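Local coordinates for phenylacetaldehyde dehydrogenase (Burkholderia cenocepacia, PDB 4O5H), which probably oxidises phenylacetaldehyde to phenylacetic acid with NAD+ as a member of the aldehyde dehydrogenase family, at residues V62-E67 and T238-T243; V316-S321 and C470-D475; D255-T260 and N276-S281. One frame throughout, in Å; residues are numbered along the deposited sequence. Where two conformers were deposited one is given.

Interaction 1: V62-E67 and T238-T243; sequences VPEADE and TGYGHT. With EDO (1,2-ethanediol), chain G.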
ATOM      1  N   VAL A  62       4.753  21.363  26.234  1.00 16.17           N
ATOM      2  CA  VAL A  62       3.512  20.802  25.668  1.00 15.26           C
ATOM      3  C   VAL A  62       3.151  19.511  26.408  1.00 15.51           C
ATOM      4  O   VAL A  62       4.019  18.913  27.070  1.00 16.01           O
ATOM      5  CB  VAL A  62       3.622  20.539  24.156  1.00 13.86           C
ATOM      6  CG1 VAL A  62       3.969  21.829  23.425  1.00 13.67           C
ATOM      7  CG2 VAL A  62       4.615  19.429  23.852  1.00 13.89           C
ATOM      8  N   PRO A  63       1.884  19.055  26.292  1.00 14.81           N
ATOM      9  CA  PRO A  63       1.552  17.808  26.920  1.00 15.40           C
ATOM     10  C   PRO A  63       2.358  16.625  26.416  1.00 15.78           C
ATOM     11  O   PRO A  63       2.651  16.530  25.221  1.00 14.14           O
ATOM     12  CB  PRO A  63       0.074  17.626  26.611  1.00 15.36           C
ATOM     13  CG  PRO A  63      -0.422  19.038  26.462  1.00 15.44           C
ATOM     14  CD  PRO A  63       0.707  19.685  25.698  1.00 14.59           C
ATOM     15  N   GLU A  64       2.648  15.716  27.346  1.00 17.25           N
ATOM     16  CA  GLU A  64       3.242  14.428  27.044  1.00 18.59           C
ATOM     17  C   GLU A  64       2.162  13.328  27.119  1.00 17.88           C
ATOM     18  O   GLU A  64       1.894  12.767  28.183  1.00 18.61           O
ATOM     19  CB  GLU A  64       4.354  14.138  28.042  1.00 21.72           C
ATOM     20  CG  GLU A  64       5.108  12.872  27.681  1.00 23.88           C
ATOM     21  CD  GLU A  64       5.682  12.135  28.858  1.00 27.19           C
ATOM     22  OE1 GLU A  64       6.192  12.723  29.822  1.00 31.22           O
ATOM     23  OE2 GLU A  64       5.615  10.931  28.797  1.00 29.72           O
ATOM     24  N   ALA A  65       1.560  13.020  25.971  1.00 16.64           N
ATOM     25  CA  ALA A  65       0.417  12.095  25.897  1.00 16.94           C
ATOM     26  C   ALA A  65       0.851  10.669  26.091  1.00 17.72           C
ATOM     27  O   ALA A  65       1.927  10.303  25.681  1.00 17.75           O
ATOM     28  CB  ALA A  65      -0.264  12.205  24.557  1.00 15.90           C
ATOM     29  N   ASP A  66       0.021   9.885  26.760  1.00 19.05           N
ATOM     30  CA  ASP A  66       0.207   8.433  26.785  1.00 20.62           C
ATOM     31  C   ASP A  66      -0.915   7.776  25.974  1.00 19.58           C
ATOM     32  O   ASP A  66      -1.690   8.462  25.276  1.00 16.97           O
ATOM     33  CB  ASP A  66       0.409   7.890  28.228  1.00 22.98           C
ATOM     34  CG  ASP A  66      -0.865   7.926  29.094  1.00 25.54           C
ATOM     35  OD1 ASP A  66      -1.977   8.134  28.608  1.00 26.00           O
ATOM     36  OD2 ASP A  66      -0.763   7.749  30.319  1.00 28.92           O
ATOM     37  N   GLU A  67      -0.989   6.463  26.067  1.00 20.55           N
ATOM     38  CA  GLU A  67      -1.952   5.671  25.351  1.00 21.88           C
ATOM     39  C   GLU A  67      -3.406   6.099  25.630  1.00 20.84           C
ATOM     40  O   GLU A  67      -4.256   6.086  24.713  1.00 19.47           O
ATOM     41  CB  GLU A  67      -1.731   4.181  25.714  1.00 25.49           C
ATOM     42  CG  GLU A  67      -2.486   3.239  24.811  1.00 29.20           C
ATOM     43  CD  GLU A  67      -1.963   1.788  24.875  1.00 33.11           C
ATOM     44  OE1 GLU A  67      -1.719   1.306  26.009  1.00 37.35           O
ATOM     45  OE2 GLU A  67      -1.823   1.126  23.791  1.00 34.98           O
ATOM     46  N   THR A 238       0.406  15.372  21.377  1.00 11.89           N
ATOM     47  CA  THR A 238       1.863  15.639  21.446  1.00 12.13           C
ATOM     48  C   THR A 238       2.465  14.639  22.405  1.00 12.92           C
ATOM     49  O   THR A 238       1.764  14.135  23.273  1.00 12.67           O
ATOM     50  CB  THR A 238       2.152  17.054  21.936  1.00 12.21           C
ATOM     51  OG1 THR A 238       1.361  17.353  23.119  1.00 11.94           O
ATOM     52  CG2 THR A 238       1.824  18.066  20.843  1.00 11.96           C
ATOM     53  N   GLY A 239       3.733  14.291  22.187  1.00 13.58           N
ATOM     54  CA  GLY A 239       4.424  13.325  23.060  1.00 14.51           C
ATOM     55  C   GLY A 239       5.502  12.541  22.365  1.00 15.18           C
ATOM     56  O   GLY A 239       5.849  12.854  21.225  1.00 14.87           O
ATOM     57  N   TYR A 240       5.976  11.470  23.008  1.00 16.61           N
ATOM     58  CA  TYR A 240       7.057  10.676  22.463  1.00 17.32           C
ATOM     59  C   TYR A 240       6.590   9.682  21.436  1.00 16.98           C
ATOM     60  O   TYR A 240       5.490   9.125  21.536  1.00 16.53           O
ATOM     61  CB  TYR A 240       7.783   9.929  23.577  1.00 19.13           C
ATOM     62  CG  TYR A 240       8.441  10.837  24.559  1.00 21.69           C
ATOM     63  CD1 TYR A 240       9.528  11.587  24.167  1.00 23.34           C
ATOM     64  CD2 TYR A 240       7.985  10.955  25.889  1.00 23.62           C
ATOM     65  CE1 TYR A 240      10.155  12.440  25.051  1.00 24.87           C
ATOM     66  CE2 TYR A 240       8.616  11.816  26.779  1.00 25.18           C
ATOM     67  CZ  TYR A 240       9.686  12.544  26.346  1.00 25.78           C
ATOM     68  OH  TYR A 240      10.326  13.414  27.183  1.00 30.80           O
ATOM     69  N   GLY A 241       7.444   9.459  20.451  1.00 16.77           N
ATOM     70  CA  GLY A 241       7.244   8.426  19.438  1.00 17.18           C
ATOM     71  C   GLY A 241       7.043   7.046  20.040  1.00 17.41           C
ATOM     72  O   GLY A 241       6.159   6.330  19.620  1.00 16.87           O
ATOM     73  N   HIS A 242       7.850   6.700  21.034  1.00 18.31           N
ATOM     74  CA  HIS A 242       7.810   5.363  21.620  1.00 18.83           C
ATOM     75  C   HIS A 242       6.570   5.110  22.472  1.00 17.70           C
ATOM     76  O   HIS A 242       6.257   3.964  22.756  1.00 17.91           O
ATOM     77  CB  HIS A 242       9.072   5.049  22.437  1.00 20.36           C
ATOM     78  CG  HIS A 242       9.391   6.052  23.499  1.00 21.95           C
ATOM     79  ND1 HIS A 242       8.649   6.184  24.657  1.00 23.69           N
ATOM     80  CD2 HIS A 242      10.403   6.945  23.600  1.00 22.73           C
ATOM     81  CE1 HIS A 242       9.172   7.138  25.407  1.00 22.94           C
ATOM     82  NE2 HIS A 242      10.241   7.609  24.789  1.00 23.06           N
ATOM     83  N   THR A 243       5.832   6.160  22.826  1.00 16.74           N
ATOM     84  CA  THR A 243       4.629   5.991  23.612  0.61 16.33           C
ATOM     85  C   THR A 243       3.383   6.434  22.835  1.00 15.47           C
ATOM     86  O   THR A 243       2.579   5.585  22.434  1.00 14.90           O
ATOM     87  CB  THR A 243       4.805   6.730  24.938  0.61 16.94           C
ATOM     88  OG1 THR A 243       5.996   6.231  25.572  0.61 17.43           O
ATOM     89  CG2 THR A 243       3.630   6.488  25.832  0.61 17.14           C
TER
HETATM   90  C1  EDO G 603       6.385   5.416  16.533  1.00 33.45           C
HETATM   91  O1  EDO G 603       7.143   4.851  17.609  1.00 36.46           O
HETATM   92  C2  EDO G 603       6.371   6.950  16.417  1.00 33.79           C
HETATM   93  O2  EDO G 603       7.436   7.579  15.643  1.00 33.80           O
HETATM   94  O   HOH W   1       4.497  10.468  25.152  1.00 12.26           O
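The turn that leads into helix 241-250 is tied to the chain leaving strand 57-63 through T238 and P63. T238 OG1 donates to P63 O at 2.6 Å from a little off the carbonyl plane, to one side of the C=O bond. The hydroxyl sits between the T238 backbone N and carbonyl carbon (chi1 48°), which turns it toward P63. V62 CG2 packs on T238 CB at 3.9 Å, and M33 and L218 add further apolar cover, so a beta-branched threonine serves both the bond and the packing. Next, A65 N gives its hydrogen to T238 O at 2.9 Å (156° at the hydrogen).

G239 follows with a strongly positive phi, suited to glycine, and brings its CA to 4.3 Å from E64 CA. This is consistent with the strand-turn-helix step of the Rossmann-type nucleotide-binding domain of aldehyde dehydrogenases; here K208 NZ bonds G239 O and E211 OE1 receives G241 N.

A water links the two segments where they draw apart, donating to A65 O at 2.6 Å and accepting from Y240 N at 2.8 Å. Farther out, the extended E64 chain brings OE2 to the edge of the Y240 ring, in its plane, the two planes 64° apart and E64 CD 3.6 Å from Y240 CE2. T243 CG2 rests 4.1 Å from D66 CA; the D66 carboxylate pairs with R68.

Interaction 2: V316-S321 and C470-D475; sequences VCTAGS and CHSLLD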
ATOM      1  N   VAL A 316      16.780  16.337   5.373  1.00 12.44           N
ATOM      2  CA  VAL A 316      15.839  16.169   4.296  1.00 12.50           C
ATOM      3  C   VAL A 316      15.932  14.706   3.847  1.00 12.75           C
ATOM      4  O   VAL A 316      17.022  14.189   3.602  1.00 12.04           O
ATOM      5  CB  VAL A 316      16.214  17.061   3.115  1.00 12.86           C
ATOM      6  CG1 VAL A 316      15.150  16.990   2.035  1.00 12.86           C
ATOM      7  CG2 VAL A 316      16.412  18.509   3.559  1.00 12.87           C
ATOM      8  N   CYS A 317      14.782  14.050   3.748  1.00 13.01           N
ATOM      9  CA  CYS A 317      14.768  12.634   3.428  0.50 12.70           C
ATOM     10  C   CYS A 317      15.421  12.364   2.073  1.00 13.03           C
ATOM     11  O   CYS A 317      16.146  11.389   1.912  1.00 12.69           O
ATOM     12  CB  CYS A 317      13.341  12.101   3.446  0.50 12.22           C
ATOM     13  SG  CYS A 317      12.254  12.849   2.241  0.50 11.63           S
ATOM     14  N   THR A 318      15.206  13.265   1.105  1.00 12.84           N
ATOM     15  CA  THR A 318      15.858  13.179  -0.209  1.00 12.75           C
ATOM     16  C   THR A 318      17.140  13.981  -0.361  1.00 12.97           C
ATOM     17  O   THR A 318      17.536  14.296  -1.482  1.00 12.92           O
ATOM     18  CB  THR A 318      14.910  13.686  -1.316  1.00 13.02           C
ATOM     19  OG1 THR A 318      14.432  15.012  -0.983  1.00 12.67           O
ATOM     20  CG2 THR A 318      13.763  12.770  -1.457  1.00 12.70           C
ATOM     21  N   ALA A 319      17.794  14.351   0.731  1.00 13.05           N
ATOM     22  CA  ALA A 319      19.053  15.084   0.618  1.00 13.44           C
ATOM     23  C   ALA A 319      19.993  14.385  -0.347  1.00 13.73           C
ATOM     24  O   ALA A 319      20.137  13.146  -0.344  1.00 13.74           O
ATOM     25  CB  ALA A 319      19.716  15.201   1.968  1.00 13.77           C
ATOM     26  N   GLY A 320      20.647  15.181  -1.190  1.00 14.28           N
ATOM     27  CA  GLY A 320      21.629  14.671  -2.137  1.00 14.15           C
ATOM     28  C   GLY A 320      22.933  14.349  -1.439  1.00 14.36           C
ATOM     29  O   GLY A 320      23.906  15.081  -1.547  1.00 15.12           O
ATOM     30  N   SER A 321      22.951  13.224  -0.757  1.00 14.02           N
ATOM     31  CA  SER A 321      24.006  12.902   0.177  1.00 14.09           C
ATOM     32  C   SER A 321      25.198  12.163  -0.403  1.00 14.00           C
ATOM     33  O   SER A 321      26.252  12.097   0.240  1.00 14.04           O
ATOM     34  CB  SER A 321      23.423  12.133   1.381  1.00 14.15           C
ATOM     35  OG  SER A 321      22.730  10.984   0.969  1.00 14.16           O
ATOM     36  N   CYS A 470      18.148  20.026 -10.790  1.00 12.10           N
ATOM     37  CA  CYS A 470      17.581  20.510  -9.529  1.00 11.96           C
ATOM     38  C   CYS A 470      17.601  19.330  -8.550  1.00 11.74           C
ATOM     39  O   CYS A 470      18.063  18.233  -8.917  1.00 11.37           O
ATOM     40  CB  CYS A 470      16.175  21.071  -9.759  1.00 12.09           C
ATOM     41  SG  CYS A 470      14.996  19.957 -10.542  1.00 12.27           S
ATOM     42  N   HIS A 471      17.152  19.537  -7.306  1.00 11.66           N
ATOM     43  CA  HIS A 471      17.104  18.472  -6.325  1.00 11.58           C
ATOM     44  C   HIS A 471      16.218  18.894  -5.164  1.00 11.72           C
ATOM     45  O   HIS A 471      16.206  20.077  -4.794  1.00 11.79           O
ATOM     46  CB  HIS A 471      18.499  18.132  -5.795  1.00 11.89           C
ATOM     47  CG  HIS A 471      18.604  16.759  -5.186  1.00 11.79           C
ATOM     48  ND1 HIS A 471      19.227  15.712  -5.828  1.00 12.27           N
ATOM     49  CD2 HIS A 471      18.208  16.284  -3.983  1.00 11.52           C
ATOM     50  CE1 HIS A 471      19.146  14.630  -5.069  1.00 12.29           C
ATOM     51  NE2 HIS A 471      18.537  14.958  -3.936  1.00 11.69           N
ATOM     52  N   SER A 472      15.467  17.928  -4.622  1.00 11.51           N
ATOM     53  CA  SER A 472      14.495  18.164  -3.548  1.00 11.57           C
ATOM     54  C   SER A 472      13.598  19.361  -3.849  1.00 12.58           C
ATOM     55  O   SER A 472      13.317  20.163  -2.961  1.00 13.86           O
ATOM     56  CB  SER A 472      15.179  18.369  -2.195  1.00 11.55           C
ATOM     57  OG  SER A 472      15.982  17.273  -1.836  1.00 11.85           O
ATOM     58  N   LEU A 473      13.122  19.465  -5.080  1.00 12.60           N
ATOM     59  CA  LEU A 473      12.200  20.473  -5.489  1.00 13.59           C
ATOM     60  C   LEU A 473      10.768  19.861  -5.507  1.00 13.10           C
ATOM     61  O   LEU A 473      10.580  18.769  -6.042  1.00 12.33           O
ATOM     62  CB  LEU A 473      12.678  20.934  -6.864  1.00 14.70           C
ATOM     63  CG  LEU A 473      12.297  22.329  -7.275  1.00 16.22           C
ATOM     64  CD1 LEU A 473      12.970  23.261  -6.288  1.00 17.30           C
ATOM     65  CD2 LEU A 473      12.726  22.599  -8.708  1.00 16.28           C
ATOM     66  N   LEU A 474       9.801  20.542  -4.867  1.00 12.78           N
ATOM     67  CA  LEU A 474       8.452  20.037  -4.622  1.00 12.82           C
ATOM     68  C   LEU A 474       7.410  20.815  -5.420  1.00 12.73           C
ATOM     69  O   LEU A 474       7.542  22.021  -5.591  1.00 13.73           O
ATOM     70  CB  LEU A 474       8.054  20.274  -3.133  1.00 14.39           C
ATOM     71  N   ASP A 475       6.330  20.156  -5.808  1.00 11.86           N
ATOM     72  CA  ASP A 475       5.123  20.836  -6.245  1.00 11.98           C
ATOM     73  C   ASP A 475       3.943  19.976  -5.838  1.00 11.80           C
ATOM     74  O   ASP A 475       4.017  18.749  -5.892  1.00 11.30           O
ATOM     75  CB  ASP A 475       5.109  21.062  -7.748  1.00 11.75           C
ATOM     76  CG  ASP A 475       3.982  21.962  -8.179  1.00 12.36           C
ATOM     77  OD1 ASP A 475       4.083  23.193  -7.988  1.00 12.62           O
ATOM     78  OD2 ASP A 475       2.924  21.436  -8.616  1.00 12.79           O
TER
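H471 and T318 meet at the tight end of this contact, where the histidine ring edge presents NE2 to the carbonyl oxygen of T318. The distance from H471 NE2 to T318 O is 2.7 Å, and the oxygen lies in the ring plane. Seen from the oxygen, the donor stands almost straight beyond the C=O bond, at 177°, but the bond is bent at the hydrogen, 141°. With CG swung anti to the H471 backbone N (chi1 -159°), the imidazole extends across to the turn, and its other nitrogen, ND1, bonds S445 OG. Held at both nitrogens and met by W467, the ring has little freedom to rotate. G320 lies close by, its CA 3.8 Å from H471 CE1; having no side chain, it lets the ring come this near the backbone.

Beside this bond the two hydroxyls T318 OG1 and S472 OG are hydrogen-bonded at 2.9 Å, so the small polar side chains pair with each other in a largely buried place. V316 CG1 approaches S472 OG to 4.0 Å and gives it an apolar neighbour. V316 to A319 form a type I beta turn, closed by A319 N to V316 O at 3.0 Å, which sets the T318 side chain and carbonyl toward the second segment.

The other side is much looser. Only 168 Å² is buried between the segments, and after S472 the chain peels away to the second subunit: L473 packs on Y160 of that chain, and L474 O and D475 OD1 are hydrogen-bonded to its Y160 OH and M158 N. L474 is not modelled beyond CB. C317, partly exposed and seen in two conformers, stands clear of the second segment. Its place in the sequence is that of the conserved cysteine nucleophile of aldehyde dehydrogenases, so the turn probably forms part of the catalytic pocket.

Interaction 3: D255-T260 and N276-S281; sequences DKIAFT and NMTRMS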
ATOM      1  N   ASP A 255      -8.109   3.409  10.398  1.00 11.77           N
ATOM      2  CA  ASP A 255      -8.226   2.676   9.132  1.00 11.92           C
ATOM      3  C   ASP A 255      -6.953   2.774   8.273  1.00 12.36           C
ATOM      4  O   ASP A 255      -6.661   1.891   7.468  1.00 12.01           O
ATOM      5  CB  ASP A 255      -9.415   3.242   8.380  1.00 12.07           C
ATOM      6  CG  ASP A 255     -10.697   3.060   9.168  1.00 12.23           C
ATOM      7  OD1 ASP A 255     -11.005   1.896   9.518  1.00 12.40           O
ATOM      8  OD2 ASP A 255     -11.348   4.068   9.493  1.00 12.02           O
ATOM      9  N   LYS A 256      -6.181   3.821   8.501  1.00 12.39           N
ATOM     10  CA  LYS A 256      -4.969   4.012   7.773  1.00 13.65           C
ATOM     11  C   LYS A 256      -3.922   4.693   8.636  1.00 12.85           C
ATOM     12  O   LYS A 256      -4.248   5.579   9.417  1.00 11.74           O
ATOM     13  CB  LYS A 256      -5.209   4.862   6.546  1.00 15.29           C
ATOM     14  CG  LYS A 256      -3.942   5.060   5.734  1.00 17.50           C
ATOM     15  CD  LYS A 256      -4.157   5.798   4.424  1.00 21.23           C
ATOM     16  CE  LYS A 256      -2.856   5.826   3.571  1.00 23.85           C
ATOM     17  NZ  LYS A 256      -2.892   4.754   2.497  1.00 25.25           N
ATOM     18  N   ILE A 257      -2.678   4.260   8.486  1.00 12.93           N
ATOM     19  CA  ILE A 257      -1.553   4.939   9.140  1.00 13.37           C
ATOM     20  C   ILE A 257      -0.697   5.565   8.056  1.00 13.66           C
ATOM     21  O   ILE A 257      -0.411   4.950   7.021  1.00 13.48           O
ATOM     22  CB  ILE A 257      -0.758   3.993  10.091  1.00 13.76           C
ATOM     23  CG1 ILE A 257       0.216   4.782  10.960  1.00 14.12           C
ATOM     24  CG2 ILE A 257       0.020   2.939   9.349  1.00 13.75           C
ATOM     25  CD1 ILE A 257      -0.481   5.452  12.131  1.00 14.41           C
ATOM     26  N   ALA A 258      -0.325   6.830   8.274  1.00 13.32           N
ATOM     27  CA  ALA A 258       0.475   7.561   7.326  1.00 12.99           C
ATOM     28  C   ALA A 258       1.688   8.068   8.057  1.00 12.81           C
ATOM     29  O   ALA A 258       1.558   8.891   8.983  1.00 13.00           O
ATOM     30  CB  ALA A 258      -0.344   8.716   6.765  1.00 13.29           C
ATOM     31  N   PHE A 259       2.862   7.561   7.683  1.00 12.77           N
ATOM     32  CA  PHE A 259       4.058   7.730   8.473  1.00 13.07           C
ATOM     33  C   PHE A 259       5.218   8.182   7.603  1.00 12.84           C
ATOM     34  O   PHE A 259       5.469   7.614   6.526  1.00 12.07           O
ATOM     35  CB  PHE A 259       4.443   6.417   9.175  1.00 13.20           C
ATOM     36  CG  PHE A 259       5.780   6.463   9.853  1.00 13.71           C
ATOM     37  CD1 PHE A 259       5.917   6.952  11.138  1.00 14.23           C
ATOM     38  CD2 PHE A 259       6.930   6.070   9.191  1.00 14.18           C
ATOM     39  CE1 PHE A 259       7.180   6.997  11.758  1.00 14.49           C
ATOM     40  CE2 PHE A 259       8.183   6.106   9.802  1.00 14.23           C
ATOM     41  CZ  PHE A 259       8.309   6.571  11.082  1.00 14.55           C
ATOM     42  N   THR A 260       5.958   9.167   8.120  1.00 12.70           N
ATOM     43  CA  THR A 260       7.227   9.569   7.521  1.00 12.77           C
ATOM     44  C   THR A 260       8.265   9.509   8.642  1.00 13.58           C
ATOM     45  O   THR A 260       8.019  10.029   9.743  1.00 13.99           O
ATOM     46  CB  THR A 260       7.094  10.979   6.927  1.00 12.72           C
ATOM     47  OG1 THR A 260       6.159  10.940   5.841  1.00 13.25           O
ATOM     48  CG2 THR A 260       8.435  11.485   6.418  1.00 13.03           C
ATOM     49  N   ASN A 276      -3.665  -5.252  12.590  1.00 14.81           N
ATOM     50  CA  ASN A 276      -5.056  -4.829  12.489  1.00 14.68           C
ATOM     51  C   ASN A 276      -5.560  -4.686  11.057  1.00 13.84           C
ATOM     52  O   ASN A 276      -6.661  -4.175  10.830  1.00 13.29           O
ATOM     53  CB  ASN A 276      -5.215  -3.462  13.175  1.00 15.65           C
ATOM     54  CG  ASN A 276      -4.860  -3.514  14.644  1.00 16.37           C
ATOM     55  OD1 ASN A 276      -5.245  -4.440  15.308  1.00 18.10           O
ATOM     56  ND2 ASN A 276      -4.150  -2.534  15.146  1.00 16.38           N
ATOM     57  N   MET A 277      -4.758  -5.114  10.086  1.00 12.99           N
ATOM     58  CA  MET A 277      -5.049  -4.877   8.663  1.00 12.67           C
ATOM     59  C   MET A 277      -5.347  -3.402   8.375  1.00 12.36           C
ATOM     60  O   MET A 277      -6.171  -3.070   7.516  1.00 12.58           O
ATOM     61  CB  MET A 277      -6.149  -5.805   8.171  1.00 12.59           C
ATOM     62  CG  MET A 277      -6.058  -6.189   6.695  1.00 12.82           C
ATOM     63  SD  MET A 277      -4.436  -6.731   6.097  1.00 12.48           S
ATOM     64  CE  MET A 277      -4.094  -8.063   7.151  1.00 12.83           C
ATOM     65  N   THR A 278      -4.620  -2.531   9.065  1.00 12.01           N
ATOM     66  CA  THR A 278      -4.643  -1.093   8.808  1.00 11.68           C
ATOM     67  C   THR A 278      -3.833  -0.770   7.533  1.00 12.00           C
ATOM     68  O   THR A 278      -2.735  -1.273   7.356  1.00 11.59           O
ATOM     69  CB  THR A 278      -4.021  -0.388  10.019  1.00 11.53           C
ATOM     70  OG1 THR A 278      -4.741  -0.745  11.187  1.00 11.47           O
ATOM     71  CG2 THR A 278      -4.040   1.135   9.860  1.00 11.38           C
ATOM     72  N   ARG A 279      -4.372   0.057   6.647  1.00 12.18           N
ATOM     73  CA  ARG A 279      -3.697   0.401   5.437  1.00 12.34           C
ATOM     74  C   ARG A 279      -2.526   1.266   5.815  1.00 12.56           C
ATOM     75  O   ARG A 279      -2.564   1.947   6.830  1.00 12.37           O
ATOM     76  CB  ARG A 279      -4.597   1.204   4.485  1.00 12.61           C
ATOM     77  CG  ARG A 279      -5.704   0.382   3.833  1.00 13.16           C
ATOM     78  CD  ARG A 279      -6.925   0.117   4.677  1.00 13.53           C
ATOM     79  NE  ARG A 279      -7.846  -0.648   3.815  1.00 13.85           N
ATOM     80  CZ  ARG A 279      -8.159  -1.940   3.941  1.00 14.12           C
ATOM     81  NH1 ARG A 279      -7.707  -2.699   4.962  1.00 13.69           N
ATOM     82  NH2 ARG A 279      -8.925  -2.493   2.980  1.00 14.43           N
ATOM     83  N   MET A 280      -1.490   1.277   5.001  1.00 12.52           N
ATOM     84  CA  MET A 280      -0.317   2.037   5.373  1.00 13.08           C
ATOM     85  C   MET A 280       0.369   2.718   4.217  1.00 12.86           C
ATOM     86  O   MET A 280       0.387   2.231   3.102  1.00 13.03           O
ATOM     87  CB  MET A 280       0.641   1.149   6.197  1.00 13.92           C
ATOM     88  CG  MET A 280       1.338   0.078   5.441  1.00 15.19           C
ATOM     89  SD  MET A 280       1.979  -1.260   6.529  1.00 15.71           S
ATOM     90  CE  MET A 280       0.700  -2.445   6.360  1.00 17.78           C
ATOM     91  N   SER A 281       0.866   3.922   4.500  1.00 12.68           N
ATOM     92  CA  SER A 281       1.693   4.682   3.593  1.00 12.76           C
ATOM     93  C   SER A 281       2.955   5.017   4.363  1.00 12.07           C
ATOM     94  O   SER A 281       2.856   5.526   5.506  1.00 11.60           O
ATOM     95  CB  SER A 281       0.942   5.972   3.179  1.00 13.40           C
ATOM     96  OG  SER A 281       1.755   6.773   2.363  1.00 15.46           O
TER
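I257 N donates to R279 O at 2.8 Å, the shortest of four backbone bonds that pair the parallel strands 256-260 and 279-281. R279 N to D255 O, S281 N to I257 O and F259 N to S281 O, each 3.0 Å, continue the ladder.

On one face of the sheet I257 CG2 presses on M280 CB at 3.7 Å, apolar groups suited to lie beneath helix 263-275, where I269, A273 and L274 cover them. On the other face the K256 chain runs across the second strand, its CE 3.8 Å from S281 CB. Extended until it bends at its last torsion (chi4 99°), it delivers NZ to Q499 O; the long aliphatic stem tolerates burial. Before the strand, the T278 methyl CG2 lies against the backbone, 3.7 Å from K256 CA.

Outer partners fix the ends. R279 bends back to bond M277 O weakly, pairs with E502 and reaches K484 O of the second subunit; D255 OD2 accepts from V177 N and pairs with R78. M277, with positive phi, ends helix 263-275 in a Schellman motif and turns the chain into strand 279-283, completing a beta-alpha-beta crossover of the kind found in the Rossmann-type domain of this family.

Overall arrangement
Interactions 1 and 3 probably belong to the same Rossmann-type domain, helix 241-250 leading on to strand 256-260; their centres are 19 Å apart, their nearest atoms about 8 Å. A 1,2-ethanediol, probably from the crystallisation liquor, lies between them: its O1 bonds G241 O, while the F259 side chain lies about 4 Å from it, perhaps marking the cofactor pocket of relatives. The sodium ion is about 9 Å from the V62 side chain. Interaction 2 stands apart, centres 30 Å from interaction 1 and 25 Å from interaction 3, yet T260 comes within about 6 Å of C317, bringing the nucleotide-domain sheet to the probable catalytic turn. Interactions 2 and 3 both touch the second subunit.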